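Local coordinates for acetylxylan esterase / glucomannan deacetylase (PDB 2W9X), which removes acetyl groups from plant cell wall polysaccharides, deacetylating xylan and, with a large preference, glucomannan, at residues Y50-F61 against H107-T117; F152-S160 against L170-F180. One frame throughout, in Å; residues are numbered along the deposited sequence.

In the fold
This two-domain CE2 esterase holds two buried contacts built in quite different ways. Contact 1 pairs two antiparallel strands in the N-terminal beta domain; its bonds are mostly backbone to backbone, with a salt-bridge network on one face and apolar packing on the other. Contact 2 belongs to the SGNH-type hydrolase domain and joins loops that leave two short helices, so side-chain hydroxyls and an asparagine amide do most of the bonding. Both are largely buried, and they share no strand or helix. They nevertheless touch, Leu-114 O lying 2.7 Å from Ser-176 N in a probable hydrogen bond between the domains.

Contact 1 (Y50-F61 against H107-T117); sequences YSWPAVYFETAF and HRVRLEKLTET
Tyr-50 meets Lys-113 at its ring edge, where CD2 lies 4.0 Å from CE, while its hydroxyl bonds to Asp-72. The lysine chain, bent at its last two torsions, passes CD and CE by Trp-52 O, each at 3.5 Å, and brings NZ to Thr-115 O at 2.7 Å and to Thr-117 OG1, both on its own segment. Two waters fill in here: one joins Tyr-50 O to Thr-117 OG1, the other Ser-51 O to Thr-117 N. From Val-55, whose O receives Lys-113 N, regular pairing begins. Tyr-56 offers a ring face to Arg-110, whose guanidinium lies flat on it in a cation-pi stack, centres 4.0 Å apart and planes at 23°. Strands 56-61 and 108-113 are neighbours in an antiparallel sheet of the CE2 N-terminal domain; on the opposite face the hydrogen-bonded pair Phe-57 and Leu-111 touches CD2 to CD2 (3.9 Å). Glu-58 OE1 forms a salt bridge with Arg-110 NH1 at 2.8 Å, its hydrogen bond weak and bent. Extended as far as NE, with CG anti to the backbone N (chi1 -176°), Arg-110 also gives NE to Glu-112 OE2 at 2.5 Å; Arg-141 pairs with Glu-58 OE2 and Arg-78 with Glu-112 OE1. Thr-59 packs CG2 beside Val-109 CB, and Phe-61 receives His-107 CB over one ring face.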
loop_
_atom_site.group_PDB
_atom_site.type_symbol
_atom_site.label_atom_id
_atom_site.label_comp_id
_atom_site.label_asym_id
_atom_site.label_seq_id
_atom_site.Cartn_x
_atom_site.Cartn_y
_atom_site.Cartn_z
ATOM N N TYR B 50 20.181 -15.782 23.013
ATOM C CA TYR B 50 19.656 -15.180 21.769
ATOM C C TYR B 50 20.408 -15.668 20.525
ATOM O O TYR B 50 21.543 -16.122 20.624
ATOM C CB TYR B 50 19.737 -13.646 21.854
ATOM C CG TYR B 50 21.023 -13.206 22.484
ATOM C CD1 TYR B 50 21.121 -13.043 23.879
ATOM C CD2 TYR B 50 22.172 -13.026 21.703
ATOM C CE1 TYR B 50 22.332 -12.672 24.470
ATOM C CE2 TYR B 50 23.375 -12.661 22.275
ATOM C CZ TYR B 50 23.451 -12.490 23.657
ATOM O OH TYR B 50 24.645 -12.128 24.215
ATOM N N SER B 51 19.779 -15.564 19.352
ATOM C CA SER B 51 20.460 -15.884 18.080
ATOM C C SER B 51 20.000 -15.043 16.885
ATOM O O SER B 51 20.775 -14.819 15.941
ATOM C CB SER B 51 20.351 -17.372 17.744
ATOM O OG SER B 51 18.996 -17.755 17.693
ATOM N N TRP B 52 18.748 -14.578 16.920
ATOM C CA TRP B 52 18.234 -13.691 15.876
ATOM C C TRP B 52 19.021 -12.364 15.920
ATOM O O TRP B 52 19.554 -11.994 16.972
ATOM C CB TRP B 52 16.729 -13.449 16.036
ATOM C CG TRP B 52 15.849 -14.633 15.702
ATOM C CD1 TRP B 52 15.266 -15.478 16.590
ATOM C CD2 TRP B 52 15.447 -15.091 14.391
ATOM N NE1 TRP B 52 14.530 -16.440 15.929
ATOM C CE2 TRP B 52 14.623 -16.228 14.581
ATOM C CE3 TRP B 52 15.710 -14.661 13.083
ATOM C CZ2 TRP B 52 14.046 -16.939 13.509
ATOM C CZ3 TRP B 52 15.133 -15.371 12.008
ATOM C CH2 TRP B 52 14.305 -16.497 12.236
ATOM N N PRO B 53 19.124 -11.659 14.774
ATOM C CA PRO B 53 19.969 -10.455 14.782
ATOM C C PRO B 53 19.443 -9.310 15.671
ATOM O O PRO B 53 18.263 -9.303 16.038
ATOM C CB PRO B 53 19.995 -10.008 13.309
ATOM C CG PRO B 53 19.199 -10.994 12.520
ATOM C CD PRO B 53 18.499 -11.933 13.466
ATOM N N ALA B 54 20.331 -8.366 16.009
ATOM C CA ALA B 54 19.964 -7.029 16.514
ATOM C C ALA B 54 19.279 -6.968 17.891
ATOM O O ALA B 54 18.645 -5.957 18.236
ATOM C CB ALA B 54 19.145 -6.255 15.452
ATOM N N VAL B 55 19.420 -8.047 18.663
ATOM C CA VAL B 55 18.948 -8.130 20.037
ATOM C C VAL B 55 19.587 -7.007 20.875
ATOM O O VAL B 55 20.714 -6.585 20.596
ATOM C CB VAL B 55 19.246 -9.557 20.629
ATOM C CG1 VAL B 55 19.179 -9.573 22.127
ATOM C CG2 VAL B 55 18.277 -10.582 20.047
ATOM N N TYR B 56 18.845 -6.494 21.858
ATOM C CA TYR B 56 19.379 -5.465 22.763
ATOM C C TYR B 56 18.852 -5.561 24.193
ATOM O O TYR B 56 17.766 -6.104 24.438
ATOM C CB TYR B 56 19.168 -4.044 22.204
ATOM C CG TYR B 56 17.731 -3.649 21.936
ATOM C CD1 TYR B 56 16.971 -3.002 22.915
ATOM C CD2 TYR B 56 17.138 -3.902 20.691
ATOM C CE1 TYR B 56 15.651 -2.629 22.672
ATOM C CE2 TYR B 56 15.819 -3.533 20.435
ATOM C CZ TYR B 56 15.080 -2.894 21.426
ATOM O OH TYR B 56 13.782 -2.517 21.179
ATOM N N PHE B 57 19.640 -5.022 25.122
ATOM C CA PHE B 57 19.309 -4.970 26.551
ATOM C C PHE B 57 19.537 -3.549 27.074
ATOM O O PHE B 57 20.576 -2.928 26.779
ATOM C CB PHE B 57 20.179 -5.953 27.343
ATOM C CG PHE B 57 20.117 -7.369 26.835
ATOM C CD1 PHE B 57 19.190 -8.274 27.363
ATOM C CD2 PHE B 57 20.990 -7.807 25.846
ATOM C CE1 PHE B 57 19.131 -9.579 26.896
ATOM C CE2 PHE B 57 20.933 -9.120 25.373
ATOM C CZ PHE B 57 20.005 -10.003 25.898
ATOM N N GLU B 58 18.565 -3.035 27.829
ATOM C CA GLU B 58 18.636 -1.677 28.362
ATOM C C GLU B 58 18.474 -1.665 29.870
ATOM O O GLU B 58 17.748 -2.500 30.433
ATOM C CB GLU B 58 17.588 -0.766 27.732
ATOM C CG GLU B 58 17.898 -0.390 26.286
ATOM C CD GLU B 58 16.741 0.291 25.603
ATOM O OE1 GLU B 58 16.907 1.461 25.220
ATOM O OE2 GLU B 58 15.665 -0.333 25.449
ATOM N N THR B 59 19.164 -0.722 30.511
ATOM C CA THR B 59 18.983 -0.461 31.944
ATOM C C THR B 59 19.210 1.014 32.307
ATOM O O THR B 59 19.743 1.789 31.499
ATOM C CB THR B 59 19.834 -1.402 32.830
ATOM O OG1 THR B 59 19.314 -1.376 34.158
ATOM C CG2 THR B 59 21.306 -0.995 32.862
ATOM N N ALA B 60 18.805 1.384 33.527
ATOM C CA ALA B 60 18.886 2.756 34.014
ATOM C C ALA B 60 19.070 2.751 35.523
ATOM O O ALA B 60 18.412 1.977 36.236
ATOM C CB ALA B 60 17.630 3.542 33.628
ATOM N N PHE B 61 19.960 3.614 36.009
ATOM C CA PHE B 61 20.277 3.668 37.442
ATOM C C PHE B 61 20.975 4.959 37.859
ATOM O O PHE B 61 21.650 5.608 37.053
ATOM C CB PHE B 61 21.146 2.469 37.842
ATOM C CG PHE B 61 22.520 2.490 37.237
ATOM C CD1 PHE B 61 22.717 2.137 35.901
ATOM C CD2 PHE B 61 23.620 2.861 38.000
ATOM C CE1 PHE B 61 23.987 2.163 35.338
ATOM C CE2 PHE B 61 24.897 2.889 37.446
ATOM C CZ PHE B 61 25.082 2.539 36.112
ATOM N N HIS B 107 22.053 7.377 34.963
ATOM C CA HIS B 107 22.583 6.782 33.731
ATOM C C HIS B 107 21.597 5.886 32.985
ATOM O O HIS B 107 20.823 5.152 33.600
ATOM C CB HIS B 107 23.840 5.975 34.036
ATOM C CG HIS B 107 24.893 6.757 34.748
ATOM N ND1 HIS B 107 25.887 7.443 34.083
ATOM C CD2 HIS B 107 25.102 6.970 36.068
ATOM C CE1 HIS B 107 26.666 8.044 34.964
ATOM N NE2 HIS B 107 26.214 7.771 36.175
ATOM N N ARG B 108 21.645 5.953 31.655
ATOM C CA ARG B 108 20.933 5.019 30.777
ATOM C C ARG B 108 21.968 4.228 29.981
ATOM O O ARG B 108 22.905 4.815 29.435
ATOM C CB ARG B 108 19.961 5.756 29.834
ATOM C CG ARG B 108 18.764 6.379 30.564
ATOM C CD ARG B 108 17.663 6.876 29.639
ATOM N NE ARG B 108 17.987 8.148 28.989
ATOM C CZ ARG B 108 18.228 8.296 27.685
ATOM N NH1 ARG B 108 18.191 7.249 26.861
ATOM N NH2 ARG B 108 18.509 9.499 27.199
ATOM N N VAL B 109 21.818 2.902 29.942
ATOM C CA VAL B 109 22.777 2.026 29.253
ATOM C C VAL B 109 22.079 1.037 28.308
ATOM O O VAL B 109 21.181 0.307 28.722
ATOM C CB VAL B 109 23.674 1.253 30.251
ATOM C CG1 VAL B 109 24.625 0.320 29.519
ATOM C CG2 VAL B 109 24.459 2.216 31.147
ATOM N N ARG B 110 22.522 1.017 27.049
ATOM C CA ARG B 110 21.965 0.149 26.006
ATOM C C ARG B 110 23.070 -0.711 25.383
ATOM O O ARG B 110 24.050 -0.181 24.855
ATOM C CB ARG B 110 21.297 1.012 24.926
ATOM C CG ARG B 110 20.582 0.248 23.809
ATOM C CD ARG B 110 19.891 1.215 22.866
ATOM N NE ARG B 110 19.258 0.533 21.737
ATOM C CZ ARG B 110 17.948 0.370 21.583
ATOM N NH1 ARG B 110 17.089 0.836 22.480
ATOM N NH2 ARG B 110 17.490 -0.254 20.506
ATOM N N LEU B 111 22.917 -2.031 25.470
ATOM C CA LEU B 111 23.847 -2.973 24.847
ATOM C C LEU B 111 23.180 -3.550 23.599
ATOM O O LEU B 111 22.022 -3.991 23.670
ATOM C CB LEU B 111 24.197 -4.098 25.831
ATOM C CG LEU B 111 24.893 -5.367 25.316
ATOM C CD1 LEU B 111 26.385 -5.143 25.086
ATOM C CD2 LEU B 111 24.660 -6.552 26.267
ATOM N N GLU B 112 23.891 -3.540 22.464
ATOM C CA GLU B 112 23.325 -4.049 21.200
ATOM C C GLU B 112 24.197 -5.101 20.519
ATOM O O GLU B 112 25.395 -4.908 20.342
ATOM C CB GLU B 112 23.077 -2.898 20.202
ATOM C CG GLU B 112 22.100 -1.820 20.692
ATOM C CD GLU B 112 21.961 -0.634 19.759
ATOM O OE1 GLU B 112 22.822 -0.408 18.872
ATOM O OE2 GLU B 112 20.965 0.094 19.920
ATOM N N LYS B 113 23.574 -6.204 20.113
ATOM C CA LYS B 113 24.200 -7.191 19.227
ATOM C C LYS B 113 24.292 -6.613 17.798
ATOM O O LYS B 113 23.340 -6.012 17.292
ATOM C CB LYS B 113 23.388 -8.488 19.258
ATOM C CG LYS B 113 23.790 -9.583 18.283
ATOM C CD LYS B 113 22.568 -10.469 18.042
ATOM C CE LYS B 113 22.897 -11.943 17.945
ATOM N NZ LYS B 113 23.409 -12.337 16.621
ATOM N N LEU B 114 25.455 -6.790 17.171
ATOM C CA LEU B 114 25.730 -6.238 15.838
ATOM C C LEU B 114 25.732 -7.326 14.780
ATOM O O LEU B 114 25.284 -7.119 13.665
ATOM C CB LEU B 114 27.113 -5.565 15.845
ATOM C CG LEU B 114 27.285 -4.114 16.274
ATOM C CD1 LEU B 114 26.281 -3.642 17.276
ATOM C CD2 LEU B 114 28.713 -3.810 16.703
ATOM N N THR B 115 26.251 -8.491 15.145
ATOM C CA THR B 115 26.582 -9.536 14.183
ATOM C C THR B 115 25.471 -10.587 14.036
ATOM O O THR B 115 24.530 -10.633 14.831
ATOM C CB THR B 115 27.886 -10.229 14.579
ATOM O OG1 THR B 115 27.842 -10.536 15.975
ATOM C CG2 THR B 115 29.099 -9.331 14.297
ATOM N N GLU B 116 25.584 -11.403 12.989
ATOM C CA GLU B 116 24.637 -12.465 12.716
ATOM C C GLU B 116 25.249 -13.801 13.100
ATOM O O GLU B 116 26.431 -14.053 12.817
ATOM C CB GLU B 116 24.254 -12.496 11.234
ATOM C CG GLU B 116 23.245 -13.598 10.912
ATOM C CD GLU B 116 22.812 -13.636 9.463
ATOM O OE1 GLU B 116 23.613 -13.305 8.561
ATOM O OE2 GLU B 116 21.652 -14.025 9.223
ATOM N N THR B 117 24.428 -14.631 13.744
ATOM C CA THR B 117 24.773 -15.988 14.154
ATOM C C THR B 117 23.683 -16.924 13.636
ATOM O O THR B 117 22.589 -16.988 14.211
ATOM C CB THR B 117 24.823 -16.118 15.697
ATOM O OG1 THR B 117 23.627 -15.556 16.268
ATOM C CG2 THR B 117 26.053 -15.416 16.291
HETATM O O HOH W 1 23.842 -15.017 18.940
HETATM O O HOH W 2 21.763 -13.682 13.987
#

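Contact 2 (F152-S160 against L170-F180); sequences FTVGYGNTS and LFKTTNSQMAF
Gly-155, which leaves the helix with positive phi, starts a type II turn to Asn-158 that overlaps a type I turn from Gly-157 to Ser-160, and the CA atoms of Gly-157 and Thr-174 lie 4.4 Å apart. Thr-174 OG1 relays the contact, accepting Gly-157 N almost straight at 2.9 Å while donating to Leu-170 O. Asn-158 clasps the backbone of Asn-175 with both ends of its amide: OD1 accepts Asn-175 N, and ND2 reaches Asn-175 O at 2.9 Å from above the carbonyl plane, Met-178 N approaching that oxygen from the other face. The chi1 of Asn-158, 62°, sets CG between the backbone N and carbonyl carbon and brings the amide to the Asn-175 backbone. Thr-159 grips Thr-173 O twice, through N and through OG1 at 2.7 Å, and Ser-176 OG donates to Val-154 O. Leu-170 CD1 sits 3.5 Å over the centre of the Tyr-156 ring, a CH-pi contact. That ring also stacks on His-336, inferred to activate Ser-151, the probable nucleophile, and its OH bonds to His-334, placing this packing beside the active site. Thr-153 and Val-154 touch strand 191-196, while helix 339-354 receives Phe-180 and, through Asp-342, a bond from Asn-158 ND2.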
loop_
_atom_site.group_PDB
_atom_site.type_symbol
_atom_site.label_atom_id
_atom_site.label_comp_id
_atom_site.label_asym_id
_atom_site.label_seq_id
_atom_site.Cartn_x
_atom_site.Cartn_y
_atom_site.Cartn_z
ATOM N N PHE B 152 19.467 -8.704 3.388
ATOM C CA PHE B 152 19.229 -7.249 3.337
ATOM C C PHE B 152 18.726 -6.747 4.686
ATOM O O PHE B 152 19.184 -5.727 5.187
ATOM C CB PHE B 152 18.201 -6.891 2.257
ATOM C CG PHE B 152 18.629 -7.205 0.852
ATOM C CD1 PHE B 152 19.947 -7.532 0.540
ATOM C CD2 PHE B 152 17.698 -7.130 -0.188
ATOM C CE1 PHE B 152 20.329 -7.804 -0.792
ATOM C CE2 PHE B 152 18.076 -7.395 -1.522
ATOM C CZ PHE B 152 19.389 -7.718 -1.817
ATOM N N THR B 153 17.803 -7.487 5.302
ATOM C CA THR B 153 17.261 -7.088 6.612
ATOM C C THR B 153 18.280 -7.242 7.761
ATOM O O THR B 153 18.343 -6.385 8.666
ATOM C CB THR B 153 15.929 -7.848 6.917
ATOM O OG1 THR B 153 14.955 -7.517 5.918
ATOM C CG2 THR B 153 15.390 -7.479 8.274
ATOM N N VAL B 154 19.066 -8.319 7.718
ATOM C CA VAL B 154 20.180 -8.548 8.661
ATOM C C VAL B 154 21.220 -7.404 8.641
ATOM O O VAL B 154 21.776 -7.043 9.679
ATOM C CB VAL B 154 20.931 -9.870 8.339
ATOM C CG1 VAL B 154 22.220 -9.999 9.159
ATOM C CG2 VAL B 154 20.027 -11.124 8.534
ATOM N N GLY B 155 21.508 -6.865 7.458
ATOM C CA GLY B 155 22.622 -5.920 7.301
ATOM C C GLY B 155 23.922 -6.615 6.907
ATOM O O GLY B 155 25.008 -6.138 7.201
ATOM N N TYR B 156 23.788 -7.773 6.269
ATOM C CA TYR B 156 24.888 -8.527 5.664
ATOM C C TYR B 156 25.922 -7.654 4.981
ATOM O O TYR B 156 25.628 -7.024 3.949
ATOM C CB TYR B 156 24.287 -9.460 4.623
ATOM C CG TYR B 156 25.201 -10.385 3.834
ATOM C CD1 TYR B 156 25.140 -11.761 4.029
ATOM C CD2 TYR B 156 26.028 -9.904 2.804
ATOM C CE1 TYR B 156 25.915 -12.639 3.265
ATOM C CE2 TYR B 156 26.813 -10.772 2.044
ATOM C CZ TYR B 156 26.742 -12.137 2.284
ATOM O OH TYR B 156 27.508 -12.997 1.533
ATOM N N GLY B 157 27.132 -7.668 5.543
ATOM C CA GLY B 157 28.299 -6.980 5.010
ATOM C C GLY B 157 28.119 -5.487 4.799
ATOM O O GLY B 157 28.816 -4.906 3.967
ATOM N N ASN B 158 27.214 -4.861 5.560
ATOM C CA ASN B 158 26.782 -3.497 5.218
ATOM C C ASN B 158 27.852 -2.413 5.454
ATOM O O ASN B 158 27.882 -1.406 4.735
ATOM C CB ASN B 158 25.418 -3.133 5.849
ATOM C CG ASN B 158 25.437 -3.144 7.387
ATOM O OD1 ASN B 158 26.431 -3.495 8.007
ATOM N ND2 ASN B 158 24.322 -2.739 7.994
ATOM N N THR B 159 28.733 -2.622 6.433
ATOM C CA THR B 159 29.787 -1.641 6.720
ATOM C C THR B 159 31.112 -1.974 6.027
ATOM O O THR B 159 32.123 -1.342 6.297
ATOM C CB THR B 159 30.062 -1.491 8.240
ATOM O OG1 THR B 159 30.686 -2.688 8.719
ATOM C CG2 THR B 159 28.758 -1.232 9.009
ATOM N N SER B 160 31.122 -2.982 5.165
ATOM C CA SER B 160 32.345 -3.311 4.435
ATOM C C SER B 160 32.606 -2.261 3.365
ATOM O O SER B 160 31.686 -1.910 2.617
ATOM C CB SER B 160 32.249 -4.684 3.776
ATOM O OG SER B 160 33.441 -4.952 3.049
ATOM N N LEU B 170 33.251 -10.759 6.286
ATOM C CA LEU B 170 31.790 -10.701 6.219
ATOM C C LEU B 170 31.179 -10.661 7.617
ATOM O O LEU B 170 30.331 -9.823 7.907
ATOM C CB LEU B 170 31.230 -11.860 5.387
ATOM C CG LEU B 170 29.707 -12.069 5.282
ATOM C CD1 LEU B 170 28.992 -10.797 4.819
ATOM C CD2 LEU B 170 29.416 -13.234 4.323
ATOM N N PHE B 171 31.627 -11.549 8.490
ATOM C CA PHE B 171 31.153 -11.554 9.869
ATOM C C PHE B 171 31.392 -10.200 10.569
ATOM O O PHE B 171 30.454 -9.639 11.151
ATOM C CB PHE B 171 31.778 -12.721 10.663
ATOM C CG PHE B 171 31.593 -12.605 12.148
ATOM C CD1 PHE B 171 30.402 -13.008 12.743
ATOM C CD2 PHE B 171 32.606 -12.067 12.950
ATOM C CE1 PHE B 171 30.224 -12.886 14.130
ATOM C CE2 PHE B 171 32.437 -11.930 14.326
ATOM C CZ PHE B 171 31.243 -12.347 14.920
ATOM N N LYS B 172 32.633 -9.692 10.502
ATOM C CA LYS B 172 33.040 -8.425 11.145
ATOM C C LYS B 172 32.309 -7.191 10.628
ATOM O O LYS B 172 32.051 -6.248 11.386
ATOM C CB LYS B 172 34.545 -8.148 10.946
ATOM C CG LYS B 172 35.499 -8.949 11.791
ATOM C CD LYS B 172 36.927 -8.445 11.553
ATOM N N THR B 173 32.028 -7.170 9.328
ATOM C CA THR B 173 31.490 -5.981 8.696
ATOM C C THR B 173 29.962 -5.946 8.731
ATOM O O THR B 173 29.348 -4.960 8.328
ATOM C CB THR B 173 32.029 -5.800 7.256
ATOM O OG1 THR B 173 31.745 -6.970 6.471
ATOM C CG2 THR B 173 33.543 -5.528 7.269
ATOM N N THR B 174 29.352 -7.010 9.240
ATOM C CA THR B 174 27.895 -7.072 9.362
ATOM C C THR B 174 27.479 -6.328 10.640
ATOM O O THR B 174 27.854 -6.718 11.749
ATOM C CB THR B 174 27.359 -8.545 9.303
ATOM O OG1 THR B 174 27.659 -9.125 8.026
ATOM C CG2 THR B 174 25.843 -8.603 9.531
ATOM N N ASN B 175 26.746 -5.226 10.473
ATOM C CA ASN B 175 26.248 -4.469 11.621
ATOM C C ASN B 175 24.736 -4.296 11.519
ATOM O O ASN B 175 24.238 -3.386 10.829
ATOM C CB ASN B 175 26.954 -3.115 11.749
ATOM C CG ASN B 175 26.585 -2.374 13.035
ATOM O OD1 ASN B 175 25.490 -2.535 13.571
ATOM N ND2 ASN B 175 27.497 -1.538 13.517
ATOM N N SER B 176 24.011 -5.157 12.232
ATOM C CA SER B 176 22.564 -5.172 12.146
ATOM C C SER B 176 21.916 -3.877 12.629
ATOM O O SER B 176 20.828 -3.526 12.183
ATOM C CB SER B 176 21.998 -6.373 12.916
ATOM O OG SER B 176 22.311 -7.582 12.237
ATOM N N GLN B 177 22.589 -3.180 13.542
ATOM C CA GLN B 177 22.048 -1.975 14.153
ATOM C C GLN B 177 22.115 -0.784 13.203
ATOM O O GLN B 177 21.462 0.247 13.429
ATOM C CB GLN B 177 22.780 -1.654 15.461
ATOM C CG GLN B 177 22.694 -2.749 16.532
ATOM C CD GLN B 177 21.269 -3.090 16.957
ATOM O OE1 GLN B 177 21.042 -4.119 17.582
ATOM N NE2 GLN B 177 20.319 -2.228 16.638
ATOM N N MET B 178 22.905 -0.928 12.141
ATOM C CA MET B 178 22.930 0.071 11.065
ATOM C C MET B 178 22.131 -0.309 9.820
ATOM O O MET B 178 22.027 0.492 8.882
ATOM C CB MET B 178 24.351 0.443 10.723
ATOM C CG MET B 178 24.920 1.179 11.892
ATOM S SD MET B 178 26.406 1.942 11.485
ATOM C CE MET B 178 27.427 0.505 11.256
ATOM N N ALA B 179 21.546 -1.507 9.828
ATOM C CA ALA B 179 20.592 -1.874 8.796
ATOM C C ALA B 179 19.327 -1.018 8.958
ATOM O O ALA B 179 19.106 -0.415 10.005
ATOM C CB ALA B 179 20.269 -3.371 8.860
ATOM N N PHE B 180 18.479 -1.007 7.929
ATOM C CA PHE B 180 17.316 -0.116 7.887
ATOM C C PHE B 180 16.256 -0.350 8.977
ATOM O O PHE B 180 15.517 0.572 9.326
ATOM C CB PHE B 180 16.677 -0.128 6.484
ATOM C CG PHE B 180 16.196 -1.498 6.035
ATOM C CD1 PHE B 180 14.951 -2.005 6.463
ATOM C CD2 PHE B 180 16.968 -2.261 5.152
ATOM C CE1 PHE B 180 14.494 -3.267 6.045
ATOM C CE2 PHE B 180 16.528 -3.507 4.724
ATOM C CZ PHE B 180 15.277 -4.018 5.178
#